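Local atomic coordinates of putative fructose-bisphosphate aldolase (Coccidioides immitis, PDB entry 3PM6), a protein that is a putative, zinc-containing member of the class II fructose-bisphosphate aldolase family, built on a TIM-barrel fold. Residues V204-N215 and F232-R243. Sequence-based numbering, arbitrary orientation.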
loop_
_atom_site.group_PDB
_atom_site.type_symbol
_atom_site.label_atom_id
_atom_site.label_comp_id
_atom_site.label_asym_id
_atom_site.label_seq_id
_atom_site.Cartn_x
_atom_site.Cartn_y
_atom_site.Cartn_z
ATOM N N VAL A 204 29.027 12.055 -13.050
ATOM C CA VAL A 204 28.560 10.981 -13.939
ATOM C C VAL A 204 29.532 10.879 -15.110
ATOM O O VAL A 204 29.692 11.844 -15.855
ATOM C CB VAL A 204 27.159 11.300 -14.478
ATOM C CG1 VAL A 204 26.720 10.295 -15.542
ATOM C CG2 VAL A 204 26.128 11.377 -13.335
ATOM N N GLN A 205 30.204 9.725 -15.245
ATOM C CA GLN A 205 31.158 9.480 -16.342
ATOM C C GLN A 205 30.824 8.174 -17.047
ATOM O O GLN A 205 31.317 7.140 -16.669
ATOM C CB GLN A 205 32.622 9.447 -15.839
ATOM C CG GLN A 205 33.104 10.719 -15.105
ATOM C CD GLN A 205 32.936 12.021 -15.903
ATOM O OE1 GLN A 205 32.814 12.028 -17.138
ATOM N NE2 GLN A 205 32.937 13.139 -15.185
ATOM N N LEU A 206 29.962 8.226 -18.058
ATOM C CA LEU A 206 29.493 7.025 -18.719
ATOM C C LEU A 206 30.336 6.721 -19.952
ATOM O O LEU A 206 30.846 7.627 -20.646
ATOM C CB LEU A 206 27.989 7.119 -19.075
ATOM C CG LEU A 206 27.040 7.612 -17.972
ATOM C CD1 LEU A 206 25.606 7.718 -18.455
ATOM C CD2 LEU A 206 27.147 6.750 -16.681
ATOM N N ASP A 207 30.505 5.436 -20.200
ATOM C CA ASP A 207 31.249 4.985 -21.365
ATOM C C ASP A 207 30.209 4.661 -22.428
ATOM O O ASP A 207 29.729 3.525 -22.528
ATOM C CB ASP A 207 32.095 3.775 -20.984
ATOM C CG ASP A 207 33.050 3.333 -22.084
ATOM O OD1 ASP A 207 32.917 3.758 -23.256
ATOM O OD2 ASP A 207 33.912 2.490 -21.761
ATOM N N TYR A 208 29.831 5.688 -23.191
ATOM C CA TYR A 208 28.791 5.555 -24.224
ATOM C C TYR A 208 29.232 4.623 -25.334
ATOM O O TYR A 208 28.417 3.910 -25.922
ATOM C CB TYR A 208 28.423 6.919 -24.792
ATOM C CG TYR A 208 27.770 7.839 -23.780
ATOM C CD1 TYR A 208 26.450 7.617 -23.375
ATOM C CD2 TYR A 208 28.472 8.920 -23.217
ATOM C CE1 TYR A 208 25.821 8.446 -22.449
ATOM C CE2 TYR A 208 27.853 9.774 -22.304
ATOM C CZ TYR A 208 26.520 9.510 -21.915
ATOM O OH TYR A 208 25.870 10.296 -21.001
ATOM N N GLU A 209 30.533 4.614 -25.605
ATOM C CA GLU A 209 31.108 3.706 -26.603
ATOM C C GLU A 209 30.896 2.244 -26.201
ATOM O O GLU A 209 30.425 1.445 -27.008
ATOM C CB GLU A 209 32.595 4.019 -26.850
ATOM C CG GLU A 209 32.781 5.257 -27.747
ATOM C CD GLU A 209 34.233 5.728 -27.815
ATOM O OE1 GLU A 209 35.131 4.969 -27.365
ATOM O OE2 GLU A 209 34.482 6.848 -28.329
ATOM N N ARG A 210 31.221 1.916 -24.946
ATOM C CA ARG A 210 30.968 0.590 -24.392
ATOM C C ARG A 210 29.482 0.246 -24.577
ATOM O O ARG A 210 29.137 -0.822 -25.090
ATOM C CB ARG A 210 31.340 0.565 -22.906
ATOM C CG ARG A 210 31.145 -0.774 -22.212
ATOM C CD ARG A 210 31.602 -0.688 -20.749
ATOM N NE ARG A 210 33.051 -0.520 -20.643
ATOM C CZ ARG A 210 33.934 -1.527 -20.675
ATOM N NH1 ARG A 210 33.512 -2.785 -20.803
ATOM N NH2 ARG A 210 35.244 -1.270 -20.569
ATOM N N LEU A 211 28.616 1.181 -24.201
ATOM C CA LEU A 211 27.186 0.987 -24.329
ATOM C C LEU A 211 26.767 0.643 -25.758
ATOM O O LEU A 211 26.077 -0.341 -25.948
ATOM C CB LEU A 211 26.419 2.219 -23.812
ATOM C CG LEU A 211 24.912 2.082 -23.843
ATOM C CD1 LEU A 211 24.515 0.854 -22.989
ATOM C CD2 LEU A 211 24.223 3.399 -23.360
ATOM N N GLN A 212 27.188 1.434 -26.760
ATOM C CA GLN A 212 26.807 1.151 -28.175
ATOM C C GLN A 212 27.349 -0.220 -28.607
ATOM O O GLN A 212 26.619 -0.982 -29.222
ATOM C CB GLN A 212 27.146 2.313 -29.156
ATOM C CG GLN A 212 26.746 2.158 -30.706
ATOM C CD GLN A 212 25.251 1.721 -31.049
ATOM O OE1 GLN A 212 25.043 0.665 -31.635
ATOM N NE2 GLN A 212 24.276 2.535 -30.738
ATOM N N ARG A 213 28.581 -0.552 -28.211
ATOM C CA ARG A 213 29.185 -1.876 -28.489
ATOM C C ARG A 213 28.309 -3.021 -27.972
ATOM O O ARG A 213 28.097 -4.019 -28.670
ATOM C CB ARG A 213 30.603 -1.993 -27.877
ATOM C CG ARG A 213 31.708 -1.591 -28.811
ATOM C CD ARG A 213 33.068 -1.572 -28.160
ATOM N NE ARG A 213 33.760 -0.373 -28.616
ATOM C CZ ARG A 213 34.239 0.572 -27.816
ATOM N NH1 ARG A 213 34.155 0.412 -26.498
ATOM N NH2 ARG A 213 34.838 1.648 -28.338
ATOM N N ILE A 214 27.801 -2.853 -26.756
ATOM C CA ILE A 214 26.809 -3.768 -26.176
ATOM C C ILE A 214 25.533 -3.825 -27.001
ATOM O O ILE A 214 25.048 -4.900 -27.357
ATOM C CB ILE A 214 26.509 -3.378 -24.706
ATOM C CG1 ILE A 214 27.798 -3.471 -23.870
ATOM C CG2 ILE A 214 25.333 -4.224 -24.114
ATOM C CD1 ILE A 214 27.732 -2.742 -22.585
ATOM N N ASN A 215 25.003 -2.657 -27.329
ATOM C CA ASN A 215 23.773 -2.564 -28.067
ATOM C C ASN A 215 23.922 -3.254 -29.424
ATOM O O ASN A 215 23.075 -4.065 -29.845
ATOM C CB ASN A 215 23.439 -1.102 -28.244
ATOM C CG ASN A 215 22.134 -0.899 -28.914
ATOM O OD1 ASN A 215 21.200 -1.636 -28.667
ATOM N ND2 ASN A 215 22.056 0.097 -29.774
ATOM N N PHE A 232 20.592 11.877 -13.473
ATOM C CA PHE A 232 20.799 12.059 -14.918
ATOM C C PHE A 232 19.962 13.241 -15.472
ATOM O O PHE A 232 18.919 13.646 -14.912
ATOM C CB PHE A 232 20.524 10.758 -15.718
ATOM C CG PHE A 232 21.584 9.679 -15.554
ATOM C CD1 PHE A 232 22.622 9.815 -14.641
ATOM C CD2 PHE A 232 21.527 8.514 -16.311
ATOM C CE1 PHE A 232 23.620 8.827 -14.506
ATOM C CE2 PHE A 232 22.501 7.487 -16.160
ATOM C CZ PHE A 232 23.537 7.641 -15.243
ATOM N N THR A 233 20.442 13.790 -16.578
ATOM C CA THR A 233 19.834 14.965 -17.207
ATOM C C THR A 233 19.164 14.433 -18.473
ATOM O O THR A 233 19.389 13.298 -18.853
ATOM C CB THR A 233 20.923 16.025 -17.600
ATOM O OG1 THR A 233 21.857 15.412 -18.486
ATOM C CG2 THR A 233 21.682 16.558 -16.394
ATOM N N LYS A 234 18.350 15.245 -19.122
ATOM C CA LYS A 234 17.737 14.852 -20.367
ATOM C C LYS A 234 18.788 14.455 -21.406
ATOM O O LYS A 234 18.619 13.479 -22.147
ATOM C CB LYS A 234 16.895 16.011 -20.944
ATOM C CG LYS A 234 16.572 15.790 -22.468
ATOM C CD LYS A 234 15.124 16.139 -22.778
ATOM C CE LYS A 234 14.636 15.480 -24.057
ATOM N NZ LYS A 234 13.403 14.684 -23.740
ATOM N N GLU A 235 19.845 15.244 -21.504
ATOM C CA GLU A 235 20.847 15.021 -22.551
ATOM C C GLU A 235 21.545 13.661 -22.339
ATOM O O GLU A 235 21.793 12.927 -23.300
ATOM C CB GLU A 235 21.840 16.196 -22.593
ATOM C CG GLU A 235 21.215 17.526 -23.145
ATOM C CD GLU A 235 20.548 18.425 -22.095
ATOM O OE1 GLU A 235 20.213 17.963 -20.981
ATOM O OE2 GLU A 235 20.357 19.634 -22.392
ATOM N N ILE A 236 21.816 13.314 -21.081
ATOM C CA ILE A 236 22.349 11.973 -20.745
ATOM C C ILE A 236 21.358 10.845 -21.105
ATOM O O ILE A 236 21.736 9.840 -21.710
ATOM C CB ILE A 236 22.747 11.861 -19.268
ATOM C CG1 ILE A 236 23.947 12.755 -18.999
ATOM C CG2 ILE A 236 23.028 10.370 -18.886
ATOM C CD1 ILE A 236 24.273 12.917 -17.478
ATOM N N PHE A 237 20.094 11.041 -20.748
ATOM C CA PHE A 237 19.052 10.107 -21.125
ATOM C C PHE A 237 18.997 9.917 -22.632
ATOM O O PHE A 237 18.992 8.770 -23.101
ATOM C CB PHE A 237 17.689 10.531 -20.566
ATOM C CG PHE A 237 17.534 10.352 -19.047
ATOM C CD1 PHE A 237 17.712 9.080 -18.428
ATOM C CD2 PHE A 237 17.128 11.432 -18.251
ATOM C CE1 PHE A 237 17.527 8.906 -17.027
ATOM C CE2 PHE A 237 16.949 11.276 -16.838
ATOM C CZ PHE A 237 17.155 9.996 -16.230
ATOM N N GLU A 238 19.000 11.019 -23.386
ATOM C CA GLU A 238 18.952 10.947 -24.846
ATOM C C GLU A 238 20.119 10.099 -25.383
ATOM O O GLU A 238 19.914 9.234 -26.213
ATOM C CB GLU A 238 18.924 12.346 -25.518
ATOM C CG GLU A 238 17.632 13.207 -25.315
ATOM C CD GLU A 238 16.314 12.431 -25.578
ATOM O OE1 GLU A 238 16.324 11.451 -26.371
ATOM O OE2 GLU A 238 15.256 12.794 -24.986
ATOM N N LYS A 239 21.326 10.323 -24.873
ATOM C CA LYS A 239 22.503 9.563 -25.290
ATOM C C LYS A 239 22.315 8.056 -25.051
ATOM O O LYS A 239 22.633 7.264 -25.917
ATOM C CB LYS A 239 23.759 10.089 -24.580
ATOM C CG LYS A 239 24.266 11.421 -25.141
ATOM C CD LYS A 239 25.425 12.014 -24.350
ATOM C CE LYS A 239 25.800 13.355 -24.996
ATOM N NZ LYS A 239 26.318 14.397 -24.064
ATOM N N CYS A 240 21.770 7.689 -23.890
ATOM C CA CYS A 240 21.537 6.281 -23.531
ATOM C C CYS A 240 20.467 5.623 -24.379
ATOM O O CYS A 240 20.674 4.528 -24.873
ATOM C CB CYS A 240 21.179 6.135 -22.046
ATOM S SG CYS A 240 22.497 6.638 -20.921
ATOM N N ILE A 241 19.331 6.295 -24.545
ATOM C CA ILE A 241 18.223 5.794 -25.361
ATOM C C ILE A 241 18.603 5.588 -26.847
ATOM O O ILE A 241 18.174 4.607 -27.477
ATOM C CB ILE A 241 17.019 6.748 -25.262
ATOM C CG1 ILE A 241 16.506 6.783 -23.798
ATOM C CG2 ILE A 241 15.953 6.373 -26.280
ATOM C CD1 ILE A 241 15.607 7.965 -23.460
ATOM N N GLU A 242 19.399 6.510 -27.396
ATOM C CA GLU A 242 19.937 6.375 -28.749
ATOM C C GLU A 242 20.865 5.157 -28.789
ATOM O O GLU A 242 21.043 4.572 -29.833
ATOM C CB GLU A 242 20.679 7.657 -29.182
ATOM C CG GLU A 242 21.608 7.506 -30.428
ATOM C CD GLU A 242 20.868 7.532 -31.779
ATOM O OE1 GLU A 242 21.080 8.498 -32.556
ATOM O OE2 GLU A 242 20.081 6.597 -32.078
ATOM N N ARG A 243 21.431 4.765 -27.644
ATOM C CA ARG A 243 22.232 3.542 -27.602
ATOM C C ARG A 243 21.515 2.315 -27.029
ATOM O O ARG A 243 22.151 1.412 -26.510
ATOM C CB ARG A 243 23.583 3.800 -26.950
ATOM C CG ARG A 243 24.377 4.858 -27.733
ATOM C CD ARG A 243 25.465 5.491 -26.889
ATOM N NE ARG A 243 26.342 6.330 -27.693
ATOM C CZ ARG A 243 26.068 7.587 -28.041
ATOM N NH1 ARG A 243 24.931 8.180 -27.659
ATOM N NH2 ARG A 243 26.947 8.258 -28.770
HETATM O O HOH W 1 20.175 1.955 -31.393
#
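Helices 208-215 and 234-242, neighbours on the outside of the TIM barrel, run in roughly the same direction, the axes of these segments 30° apart and 10.1 Å at closest approach, with Tyr208 and Arg243 reaching across. They are successive helices of the β/α barrel, linked through strand 223-226, against which Phe232, Cys240 and Asn215 also pack. No direct hydrogen bond crosses the contact. The Tyr208 ring reaches helix 234-242: Lys239 CD lies on one face, 4.0 Å from the ring centroid in a CH-pi contact, while Leu206 CB of its own segment backs the opposite face. Cys240 SG sits at the ring edge, and Tyr208 OH ends against Ile236 CG2 at 3.5 Å. In the approach loop, Leu206 CD1 rests against both Ile236 CG2 and Phe232 CZ, and Val204 CG1 meets Phe232 CE1 at 3.6 Å. Beyond the helix end, the Arg243 chain, extended from CG to NE, runs past Tyr208, whose CB lies over one guanidinium face; Arg243 NH1 donates to Lys239 O (3.0 Å), nearly within the guanidinium plane, which helps to hold the group's rotation. Leu211 CD2 packs against Arg243 CB. A water bridges the segments, accepting from Asn215 ND2 (3.1 Å) and donating to Glu242 O (3.2 Å).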